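Local atomic coordinates of dihydrofolate reductase, putative (Aspergillus flavus, PDB entry 6DRS), a protein that probably catalyses the NADPH-dependent reduction of dihydrofolate to tetrahydrofolate and is the target of antifolate inhibitors. Residues Arg64-Tyr67 with Asp68-Pro71; Arg87-Glu90 with Gly91-Arg95. All blocks are in the same frame, centred on the assembly; numbering follows the deposited sequence.

Contact 1 (Arg64-Tyr67 with Asp68-Pro71); sequences RKTY and DSVP. With NAP (NADP nicotinamide-adenine-dinucleotide phosphate), chain H; SO4 (sulfate ion), chain C.
Arg-64 and Asp-68, one turn apart on a short helix, are joined twice: by the backbone bond from Asp-68 N to Arg-64 O and by a salt bridge from Arg-64 NH1 to Asp-68 OD2, 2.9 Å long. The salt bridge is nearly straight (168°) and runs in the guanidinium plane, but it reaches OD2 on the anti side, somewhat out of the carboxylate plane; OD1 is taken by Arg-95 of helix 89-116. The arginine chain bends at chi2 and chi3 (-81° and -53°), curling NE and NH2 toward the 2'-phosphate of NADP, 2.6 Å from O2X and O1X respectively. With NH1 also very close to O2 of a sulfate, probably from the crystallisation liquor, several anions fix the guanidinium's rotation. Lys-65 is the loose, exposed side, its CG over the rim of one guanidinium face and its chain running out past the sulfate. Thr-66 is buried and tight: OG1 donates to O1A of the NADP diphosphate (2.5 Å), its O takes Ser-69 OG on a lone pair (2.6 Å), and it touches the inhibitor. Helix 64-69 links parallel strands 57-63 and 81-85 in a beta-alpha-beta unit; Tyr-67 packs on Ile-84 and on helix 89-116, where its hydroxyl meets Glu-99.

Contact 2 (Arg87-Glu90 with Gly91-Arg95); sequences RDVE and GVSKR. With NAP (NADP nicotinamide-adenine-dinucleotide phosphate), chain H.
Between Asp-88 and Val-92 the backbone enters its first helical turn, with Val-92 N bonded to Asp-88 O at 3.0 Å and the N-H pointing almost straight down the carbonyl (C=O...N angle 167°). Asp-88 occupies the N-cap. Its CG stands anti to the backbone N (chi1 168°), which carries the carboxylate forward to the start of the helix, where OD1 accepts from Gly-91 N at 3.0 Å. The amide comes from above the carboxylate plane, 45° out of it. OD2 lies 3.5 Å from Gly-91 CA, a close approach that a residue without a side chain permits. The negative carboxylate sits where the helix dipole is positive, so the two probably stabilise each other. Val-92 CG2 rests 3.2 Å from Asp-88 O, and Val-89 CG1 lies alongside Ser-93 OG at 3.4 Å. These two valines and Ser-93 pack on Val-131 of strand 128-132, whereas Glu-90 and Lys-94 are on the exposed side; the backbone bond from Lys-94 N to Glu-90 O is weak. Arg-87, just ahead of the cap, turns to the cofactor. Its chain is extended from CG to NE, and a turn at the last torsion lays the guanidinium over the adenine of NADP, NH2 reaching within 3.2 Å of C6A; its backbone N donates to O3X of the 2'-phosphate at 2.9 Å. Thr-86 OG1, which bonds to Asp-88 N, also holds NADP. The arrangement is an Asp N-cap leading out of the adenosine 2'-phosphate site, where the loop after strand 81-85 receives the cofactor, as in other dihydrofolate reductases.

Contact 1 is partly buried and lies nearer the centre of the chain, reaching the NADP diphosphate and the inhibitor; contact 2 is a surface contact at the start of the long helix 89-116. Both are local turns of helix, but one is held by a side-chain salt bridge and the other by a capping carboxylate. They share the 2'-phosphate of NADP, met by a charged side chain in one and neutral main chain in the other. They also touch directly: Asp-68 OD1 forms a 2.8 Å salt bridge with Arg-95 NH2, so the carboxylate of contact 1 is divided between an arginine of its own helix and one of the next helix.

Contact 1 (Arg64-Tyr67 with Asp68-Pro71)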
ATOM      1  N   ARG A  64      -3.317  12.175   2.231  1.00 17.39           N
ATOM      2  CA  ARG A  64      -2.775  13.142   1.281  1.00 17.76           C
ATOM      3  C   ARG A  64      -1.237  13.178   1.346  1.00 16.77           C
ATOM      4  O   ARG A  64      -0.576  13.377   0.314  1.00 16.82           O
ATOM      5  CB  ARG A  64      -3.495  14.492   1.408  1.00 18.77           C
ATOM      6  CG  ARG A  64      -3.091  15.511   0.346  1.00 19.56           C
ATOM      7  CD  ARG A  64      -1.788  16.234   0.666  1.00 20.35           C
ATOM      8  NE  ARG A  64      -1.928  16.778   2.010  1.00 20.69           N
ATOM      9  CZ  ARG A  64      -0.950  17.308   2.725  1.00 19.97           C
ATOM     10  NH1 ARG A  64       0.284  17.349   2.250  1.00 18.59           N
ATOM     11  NH2 ARG A  64      -1.224  17.780   3.925  1.00 20.43           N
ATOM     12  N   LYS A  65      -0.651  12.963   2.529  1.00 17.23           N
ATOM     13  CA  LYS A  65       0.807  13.054   2.647  1.00 16.28           C
ATOM     14  C   LYS A  65       1.469  11.871   1.931  1.00 16.72           C
ATOM     15  O   LYS A  65       2.522  12.031   1.280  1.00 16.04           O
ATOM     16  CB  LYS A  65       1.230  13.153   4.116  1.00 17.31           C
ATOM     17  CG  LYS A  65       1.148  14.559   4.694  1.00 17.78           C
ATOM     18  CD  LYS A  65       1.127  14.552   6.204  1.00 19.06           C
ATOM     19  CE  LYS A  65       1.383  15.897   6.844  1.00 18.84           C
ATOM     20  NZ  LYS A  65       0.704  15.957   8.161  1.00 20.25           N
ATOM     21  N   THR A  66       0.845  10.701   2.012  1.00 15.51           N
ATOM     22  CA  THR A  66       1.355   9.532   1.297  1.00 15.51           C
ATOM     23  C   THR A  66       1.215   9.759  -0.208  1.00 15.03           C
ATOM     24  O   THR A  66       2.143   9.481  -0.973  1.00 13.22           O
ATOM     25  CB  THR A  66       0.656   8.244   1.747  1.00 15.56           C
ATOM     26  OG1 THR A  66       0.940   8.051   3.135  1.00 16.42           O
ATOM     27  CG2 THR A  66       1.125   7.040   0.960  1.00 15.43           C
ATOM     28  N   TYR A  67       0.077  10.312  -0.633  1.00 15.52           N
ATOM     29  CA  TYR A  67      -0.000  10.712  -2.052  1.00 16.39           C
ATOM     30  C   TYR A  67       1.210  11.576  -2.423  1.00 16.99           C
ATOM     31  O   TYR A  67       1.887  11.311  -3.408  1.00 16.25           O
ATOM     32  CB  TYR A  67      -1.320  11.404  -2.384  1.00 16.50           C
ATOM     33  CG  TYR A  67      -1.424  11.793  -3.837  1.00 18.07           C
ATOM     34  CD1 TYR A  67      -1.761  10.858  -4.812  1.00 18.43           C
ATOM     35  CD2 TYR A  67      -1.198  13.101  -4.249  1.00 18.67           C
ATOM     36  CE1 TYR A  67      -1.876  11.213  -6.150  1.00 17.98           C
ATOM     37  CE2 TYR A  67      -1.281  13.466  -5.587  1.00 18.73           C
ATOM     38  CZ  TYR A  67      -1.643  12.523  -6.538  1.00 18.78           C
ATOM     39  OH  TYR A  67      -1.759  12.882  -7.852  1.00 17.38           O
ATOM     40  N   ASP A  68       1.492  12.595  -1.606  1.00 19.78           N
ATOM     41  CA  ASP A  68       2.575  13.561  -1.900  1.00 20.65           C
ATOM     42  C   ASP A  68       3.942  12.871  -1.864  1.00 20.88           C
ATOM     43  O   ASP A  68       4.840  13.275  -2.584  1.00 22.44           O
ATOM     44  CB  ASP A  68       2.508  14.772  -0.969  1.00 22.26           C
ATOM     45  CG  ASP A  68       1.383  15.728  -1.317  1.00 24.50           C
ATOM     46  OD1 ASP A  68       0.819  15.581  -2.418  1.00 25.46           O
ATOM     47  OD2 ASP A  68       1.072  16.614  -0.480  1.00 26.49           O
ATOM     48  N   SER A  69       4.081  11.821  -1.059  1.00 21.29           N
ATOM     49  CA  SER A  69       5.348  11.104  -0.913  1.00 20.66           C
ATOM     50  C   SER A  69       5.766  10.414  -2.210  1.00 20.99           C
ATOM     51  O   SER A  69       6.966  10.160  -2.387  1.00 20.84           O
ATOM     52  CB  SER A  69       5.309  10.112   0.205  1.00 21.56           C
ATOM     53  OG  SER A  69       4.551   8.971  -0.143  1.00 21.78           O
ATOM     54  N   VAL A  70       4.809  10.096  -3.089  1.00 19.29           N
ATOM     55  CA  VAL A  70       5.166   9.524  -4.392  1.00 20.08           C
ATOM     56  C   VAL A  70       5.667  10.661  -5.282  1.00 18.92           C
ATOM     57  O   VAL A  70       5.016  11.690  -5.349  1.00 18.67           O
ATOM     58  CB  VAL A  70       3.958   8.849  -5.070  1.00 21.45           C
ATOM     59  CG1 VAL A  70       4.405   7.985  -6.235  1.00 22.52           C
ATOM     60  CG2 VAL A  70       3.127   8.042  -4.089  1.00 21.01           C
ATOM     61  N   PRO A  71       6.779  10.458  -5.994  1.00 20.12           N
ATOM     62  CA  PRO A  71       7.308  11.475  -6.929  1.00 23.24           C
ATOM     63  C   PRO A  71       6.239  11.884  -7.953  1.00 24.53           C
ATOM     64  O   PRO A  71       5.440  11.042  -8.357  1.00 25.01           O
ATOM     65  CB  PRO A  71       8.492  10.796  -7.645  1.00 22.43           C
ATOM     66  CG  PRO A  71       8.860   9.627  -6.757  1.00 21.05           C
ATOM     67  CD  PRO A  71       7.565   9.222  -6.083  1.00 20.36           C
TER
HETATM   68  PA  NAP H 307      -0.921  10.168   5.961  1.00 16.47           P
HETATM   69  O1A NAP H 307      -0.368   9.585   4.692  1.00 15.94           O
HETATM   70  O2A NAP H 307      -1.768   9.499   6.982  1.00 15.21           O
HETATM   71  O5B NAP H 307      -1.652  11.565   5.569  1.00 19.00           O
HETATM   72  C5B NAP H 307      -2.067  12.556   6.529  1.00 19.26           C
HETATM   73  C4B NAP H 307      -3.002  13.474   5.770  1.00 20.89           C
HETATM   74  O4B NAP H 307      -4.162  12.738   5.377  1.00 21.63           O
HETATM   75  C3B NAP H 307      -3.549  14.631   6.593  1.00 22.19           C
HETATM   76  O3B NAP H 307      -2.638  15.740   6.576  1.00 19.81           O
HETATM   77  C2B NAP H 307      -4.847  14.937   5.869  1.00 21.97           C
HETATM   78  O2B NAP H 307      -4.568  15.562   4.618  1.00 20.75           O
HETATM   79  C1B NAP H 307      -5.336  13.562   5.453  1.00 23.77           C
HETATM   80  N9A NAP H 307      -6.206  12.992   6.466  1.00 25.51           N
HETATM   81  C8A NAP H 307      -5.717  12.216   7.446  1.00 27.71           C
HETATM   82  N7A NAP H 307      -6.723  11.812   8.250  1.00 30.01           N
HETATM   83  C5A NAP H 307      -7.878  12.327   7.776  1.00 29.89           C
HETATM   84  C6A NAP H 307      -9.302  12.271   8.180  1.00 30.79           C
HETATM   85  N6A NAP H 307      -9.616  11.539   9.257  1.00 33.72           N
HETATM   86  N1A NAP H 307     -10.239  12.929   7.464  1.00 29.98           N
HETATM   87  C2A NAP H 307      -9.858  13.632   6.383  1.00 29.09           C
HETATM   88  N3A NAP H 307      -8.568  13.725   5.960  1.00 28.77           N
HETATM   89  C4A NAP H 307      -7.536  13.116   6.598  1.00 27.35           C
HETATM   90  O3  NAP H 307       0.375  10.889   6.667  1.00 18.04           O
HETATM   91  PN  NAP H 307       1.376  10.313   7.818  1.00 16.18           P
HETATM   92  O1N NAP H 307       0.655   9.536   8.838  1.00 15.30           O
HETATM   93  O2N NAP H 307       2.158  11.554   8.186  1.00 17.71           O
HETATM   94  O5D NAP H 307       2.333   9.349   6.975  1.00 14.77           O
HETATM   95  C5D NAP H 307       3.095   9.843   5.902  1.00 13.49           C
HETATM   96  C4D NAP H 307       4.440   9.187   6.127  1.00 13.54           C
HETATM   97  O4D NAP H 307       4.235   7.777   6.221  1.00 13.23           O
HETATM   98  C3D NAP H 307       5.466   9.418   5.043  1.00 13.46           C
HETATM   99  O3D NAP H 307       6.760   9.488   5.698  1.00 14.03           O
HETATM  100  C2D NAP H 307       5.350   8.166   4.215  1.00 12.45           C
HETATM  101  O2D NAP H 307       6.554   7.912   3.537  1.00 11.87           O
HETATM  102  C1D NAP H 307       5.053   7.109   5.256  1.00 13.28           C
HETATM  103  N1N NAP H 307       4.372   5.928   4.687  1.00 14.26           N
HETATM  104  C2N NAP H 307       4.998   4.732   4.780  1.00 14.42           C
HETATM  105  C3N NAP H 307       4.431   3.558   4.243  1.00 15.18           C
HETATM  106  C7N NAP H 307       5.160   2.222   4.381  1.00 15.37           C
HETATM  107  O7N NAP H 307       4.628   1.169   4.014  1.00 14.98           O
HETATM  108  N7N NAP H 307       6.397   2.231   4.910  1.00 14.23           N
HETATM  109  C4N NAP H 307       3.202   3.663   3.562  1.00 14.87           C
HETATM  110  C5N NAP H 307       2.591   4.916   3.479  1.00 14.83           C
HETATM  111  C6N NAP H 307       3.195   6.046   4.034  1.00 14.43           C
HETATM  112  P2B NAP H 307      -4.625  17.162   4.452  1.00 20.56           P
HETATM  113  O1X NAP H 307      -3.470  17.710   5.279  1.00 20.33           O
HETATM  114  O2X NAP H 307      -4.283  17.347   2.988  1.00 19.19           O
HETATM  115  O3X NAP H 307      -5.991  17.406   5.016  1.00 19.54           O
HETATM  116  S   SO4 C 302       2.046  19.205   4.845  1.00 82.52           S
HETATM  117  O1  SO4 C 302       3.371  19.031   5.481  1.00 84.78           O
HETATM  118  O2  SO4 C 302       1.799  17.941   4.112  1.00 78.78           O
HETATM  119  O3  SO4 C 302       1.007  19.465   5.886  1.00 73.42           O
HETATM  120  O4  SO4 C 302       2.091  20.353   3.897  1.00 76.24           O

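Contact 2 (Arg87-Glu90 with Gly91-Arg95)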
ATOM      1  N   ARG A  87      -8.620  16.793   4.077  1.00 29.37           N
ATOM      2  CA  ARG A  87      -9.599  17.700   4.677  1.00 29.38           C
ATOM      3  C   ARG A  87      -9.781  18.935   3.782  1.00 28.51           C
ATOM      4  O   ARG A  87     -10.568  19.808   4.103  1.00 29.35           O
ATOM      5  CB  ARG A  87      -9.165  18.093   6.091  1.00 29.81           C
ATOM      6  CG  ARG A  87      -9.348  16.970   7.095  1.00 32.49           C
ATOM      7  CD  ARG A  87      -9.165  17.414   8.530  1.00 33.20           C
ATOM      8  NE  ARG A  87      -9.313  16.269   9.422  1.00 34.28           N
ATOM      9  CZ  ARG A  87      -8.316  15.472   9.792  1.00 33.07           C
ATOM     10  NH1 ARG A  87      -7.069  15.740   9.423  1.00 31.00           N
ATOM     11  NH2 ARG A  87      -8.583  14.399  10.516  1.00 34.23           N
ATOM     12  N   ASP A  88      -9.058  19.012   2.670  1.00 26.50           N
ATOM     13  CA  ASP A  88      -9.271  20.088   1.725  1.00 26.94           C
ATOM     14  C   ASP A  88      -9.572  19.499   0.331  1.00 25.67           C
ATOM     15  O   ASP A  88      -8.738  19.579  -0.614  1.00 22.19           O
ATOM     16  CB  ASP A  88      -8.117  21.095   1.759  1.00 26.65           C
ATOM     17  CG  ASP A  88      -8.166  22.055   0.579  1.00 28.67           C
ATOM     18  OD1 ASP A  88      -9.288  22.433   0.180  1.00 32.21           O
ATOM     19  OD2 ASP A  88      -7.096  22.400   0.043  1.00 30.40           O
ATOM     20  N   VAL A  89     -10.786  18.934   0.194  1.00 27.90           N
ATOM     21  CA  VAL A  89     -11.179  18.221  -1.041  1.00 27.13           C
ATOM     22  C   VAL A  89     -11.046  19.168  -2.232  1.00 27.57           C
ATOM     23  O   VAL A  89     -10.496  18.794  -3.281  1.00 25.99           O
ATOM     24  CB  VAL A  89     -12.589  17.600  -0.958  1.00 27.06           C
ATOM     25  CG1 VAL A  89     -13.045  17.072  -2.318  1.00 26.47           C
ATOM     26  CG2 VAL A  89     -12.637  16.486   0.071  1.00 26.73           C
ATOM     27  N   GLU A  90     -11.505  20.401  -2.020  1.00 29.40           N
ATOM     28  CA  GLU A  90     -11.624  21.411  -3.077  1.00 32.70           C
ATOM     29  C   GLU A  90     -10.245  21.671  -3.687  1.00 29.35           C
ATOM     30  O   GLU A  90     -10.069  21.517  -4.901  1.00 28.85           O
ATOM     31  CB  GLU A  90     -12.265  22.708  -2.554  1.00 43.19           C
ATOM     32  CG  GLU A  90     -13.526  22.500  -1.715  1.00 57.78           C
ATOM     33  CD  GLU A  90     -13.354  22.133  -0.239  1.00 67.52           C
ATOM     34  OE1 GLU A  90     -12.345  21.486   0.118  1.00 71.13           O
ATOM     35  OE2 GLU A  90     -14.244  22.487   0.564  1.00 73.83           O
ATOM     36  N   GLY A  91      -9.281  22.045  -2.838  1.00 26.43           N
ATOM     37  CA  GLY A  91      -7.952  22.422  -3.308  1.00 25.24           C
ATOM     38  C   GLY A  91      -7.194  21.235  -3.871  1.00 24.84           C
ATOM     39  O   GLY A  91      -6.568  21.331  -4.935  1.00 26.75           O
ATOM     40  N   VAL A  92      -7.271  20.107  -3.164  1.00 26.05           N
ATOM     41  CA  VAL A  92      -6.501  18.897  -3.525  1.00 24.97           C
ATOM     42  C   VAL A  92      -7.072  18.276  -4.821  1.00 23.56           C
ATOM     43  O   VAL A  92      -6.305  17.911  -5.742  1.00 23.23           O
ATOM     44  CB  VAL A  92      -6.459  17.919  -2.332  1.00 23.60           C
ATOM     45  CG1 VAL A  92      -5.792  16.595  -2.680  1.00 22.22           C
ATOM     46  CG2 VAL A  92      -5.773  18.554  -1.133  1.00 24.67           C
ATOM     47  N   SER A  93      -8.409  18.195  -4.911  1.00 23.36           N
ATOM     48  CA  SER A  93      -9.117  17.846  -6.180  1.00 25.19           C
ATOM     49  C   SER A  93      -8.467  18.526  -7.387  1.00 26.45           C
ATOM     50  O   SER A  93      -8.066  17.832  -8.324  1.00 27.32           O
ATOM     51  CB  SER A  93     -10.561  18.217  -6.110  1.00 23.90           C
ATOM     52  OG  SER A  93     -11.233  17.347  -5.222  1.00 25.18           O
ATOM     53  N   LYS A  94      -8.359  19.866  -7.377  1.00 26.22           N
ATOM     54  CA  LYS A  94      -7.840  20.567  -8.564  1.00 26.56           C
ATOM     55  C   LYS A  94      -6.443  20.056  -8.912  1.00 26.19           C
ATOM     56  O   LYS A  94      -6.115  19.845 -10.098  1.00 25.90           O
ATOM     57  CB  LYS A  94      -7.744  22.081  -8.366  1.00 30.71           C
ATOM     58  CG  LYS A  94      -9.049  22.820  -8.094  1.00 37.43           C
ATOM     59  CD  LYS A  94      -9.159  24.119  -8.918  1.00 45.31           C
ATOM     60  CE  LYS A  94      -9.612  25.348  -8.149  1.00 47.26           C
ATOM     61  NZ  LYS A  94     -10.587  25.016  -7.081  1.00 48.50           N
ATOM     62  N   ARG A  95      -5.610  19.867  -7.891  1.00 25.05           N
ATOM     63  CA  ARG A  95      -4.216  19.487  -8.155  1.00 22.81           C
ATOM     64  C   ARG A  95      -4.159  18.020  -8.626  1.00 21.41           C
ATOM     65  O   ARG A  95      -3.358  17.675  -9.498  1.00 22.44           O
ATOM     66  CB  ARG A  95      -3.352  19.763  -6.915  1.00 22.97           C
ATOM     67  CG  ARG A  95      -1.904  19.304  -7.032  1.00 22.84           C
ATOM     68  CD  ARG A  95      -1.083  19.655  -5.801  1.00 23.23           C
ATOM     69  NE  ARG A  95      -1.484  18.960  -4.587  1.00 22.93           N
ATOM     70  CZ  ARG A  95      -0.939  17.826  -4.172  1.00 22.93           C
ATOM     71  NH1 ARG A  95      -0.021  17.226  -4.914  1.00 22.84           N
ATOM     72  NH2 ARG A  95      -1.287  17.323  -2.999  1.00 22.64           N
TER
HETATM   73  PA  NAP H 307      -0.921  10.168   5.961  1.00 16.47           P
HETATM   74  O1A NAP H 307      -0.368   9.585   4.692  1.00 15.94           O
HETATM   75  O2A NAP H 307      -1.768   9.499   6.982  1.00 15.21           O
HETATM   76  O5B NAP H 307      -1.652  11.565   5.569  1.00 19.00           O
HETATM   77  C5B NAP H 307      -2.067  12.556   6.529  1.00 19.26           C
HETATM   78  C4B NAP H 307      -3.002  13.474   5.770  1.00 20.89           C
HETATM   79  O4B NAP H 307      -4.162  12.738   5.377  1.00 21.63           O
HETATM   80  C3B NAP H 307      -3.549  14.631   6.593  1.00 22.19           C
HETATM   81  O3B NAP H 307      -2.638  15.740   6.576  1.00 19.81           O
HETATM   82  C2B NAP H 307      -4.847  14.937   5.869  1.00 21.97           C
HETATM   83  O2B NAP H 307      -4.568  15.562   4.618  1.00 20.75           O
HETATM   84  C1B NAP H 307      -5.336  13.562   5.453  1.00 23.77           C
HETATM   85  N9A NAP H 307      -6.206  12.992   6.466  1.00 25.51           N
HETATM   86  C8A NAP H 307      -5.717  12.216   7.446  1.00 27.71           C
HETATM   87  N7A NAP H 307      -6.723  11.812   8.250  1.00 30.01           N
HETATM   88  C5A NAP H 307      -7.878  12.327   7.776  1.00 29.89           C
HETATM   89  C6A NAP H 307      -9.302  12.271   8.180  1.00 30.79           C
HETATM   90  N6A NAP H 307      -9.616  11.539   9.257  1.00 33.72           N
HETATM   91  N1A NAP H 307     -10.239  12.929   7.464  1.00 29.98           N
HETATM   92  C2A NAP H 307      -9.858  13.632   6.383  1.00 29.09           C
HETATM   93  N3A NAP H 307      -8.568  13.725   5.960  1.00 28.77           N
HETATM   94  C4A NAP H 307      -7.536  13.116   6.598  1.00 27.35           C
HETATM   95  O3  NAP H 307       0.375  10.889   6.667  1.00 18.04           O
HETATM   96  PN  NAP H 307       1.376  10.313   7.818  1.00 16.18           P
HETATM   97  O1N NAP H 307       0.655   9.536   8.838  1.00 15.30           O
HETATM   98  O2N NAP H 307       2.158  11.554   8.186  1.00 17.71           O
HETATM   99  O5D NAP H 307       2.333   9.349   6.975  1.00 14.77           O
HETATM  100  C5D NAP H 307       3.095   9.843   5.902  1.00 13.49           C
HETATM  101  C4D NAP H 307       4.440   9.187   6.127  1.00 13.54           C
HETATM  102  O4D NAP H 307       4.235   7.777   6.221  1.00 13.23           O
HETATM  103  C3D NAP H 307       5.466   9.418   5.043  1.00 13.46           C
HETATM  104  O3D NAP H 307       6.760   9.488   5.698  1.00 14.03           O
HETATM  105  C2D NAP H 307       5.350   8.166   4.215  1.00 12.45           C
HETATM  106  O2D NAP H 307       6.554   7.912   3.537  1.00 11.87           O
HETATM  107  C1D NAP H 307       5.053   7.109   5.256  1.00 13.28           C
HETATM  108  N1N NAP H 307       4.372   5.928   4.687  1.00 14.26           N
HETATM  109  C2N NAP H 307       4.998   4.732   4.780  1.00 14.42           C
HETATM  110  C3N NAP H 307       4.431   3.558   4.243  1.00 15.18           C
HETATM  111  C7N NAP H 307       5.160   2.222   4.381  1.00 15.37           C
HETATM  112  O7N NAP H 307       4.628   1.169   4.014  1.00 14.98           O
HETATM  113  N7N NAP H 307       6.397   2.231   4.910  1.00 14.23           N
HETATM  114  C4N NAP H 307       3.202   3.663   3.562  1.00 14.87           C
HETATM  115  C5N NAP H 307       2.591   4.916   3.479  1.00 14.83           C
HETATM  116  C6N NAP H 307       3.195   6.046   4.034  1.00 14.43           C
HETATM  117  P2B NAP H 307      -4.625  17.162   4.452  1.00 20.56           P
HETATM  118  O1X NAP H 307      -3.470  17.710   5.279  1.00 20.33           O
HETATM  119  O2X NAP H 307      -4.283  17.347   2.988  1.00 19.19           O
HETATM  120  O3X NAP H 307      -5.991  17.406   5.016  1.00 19.54           O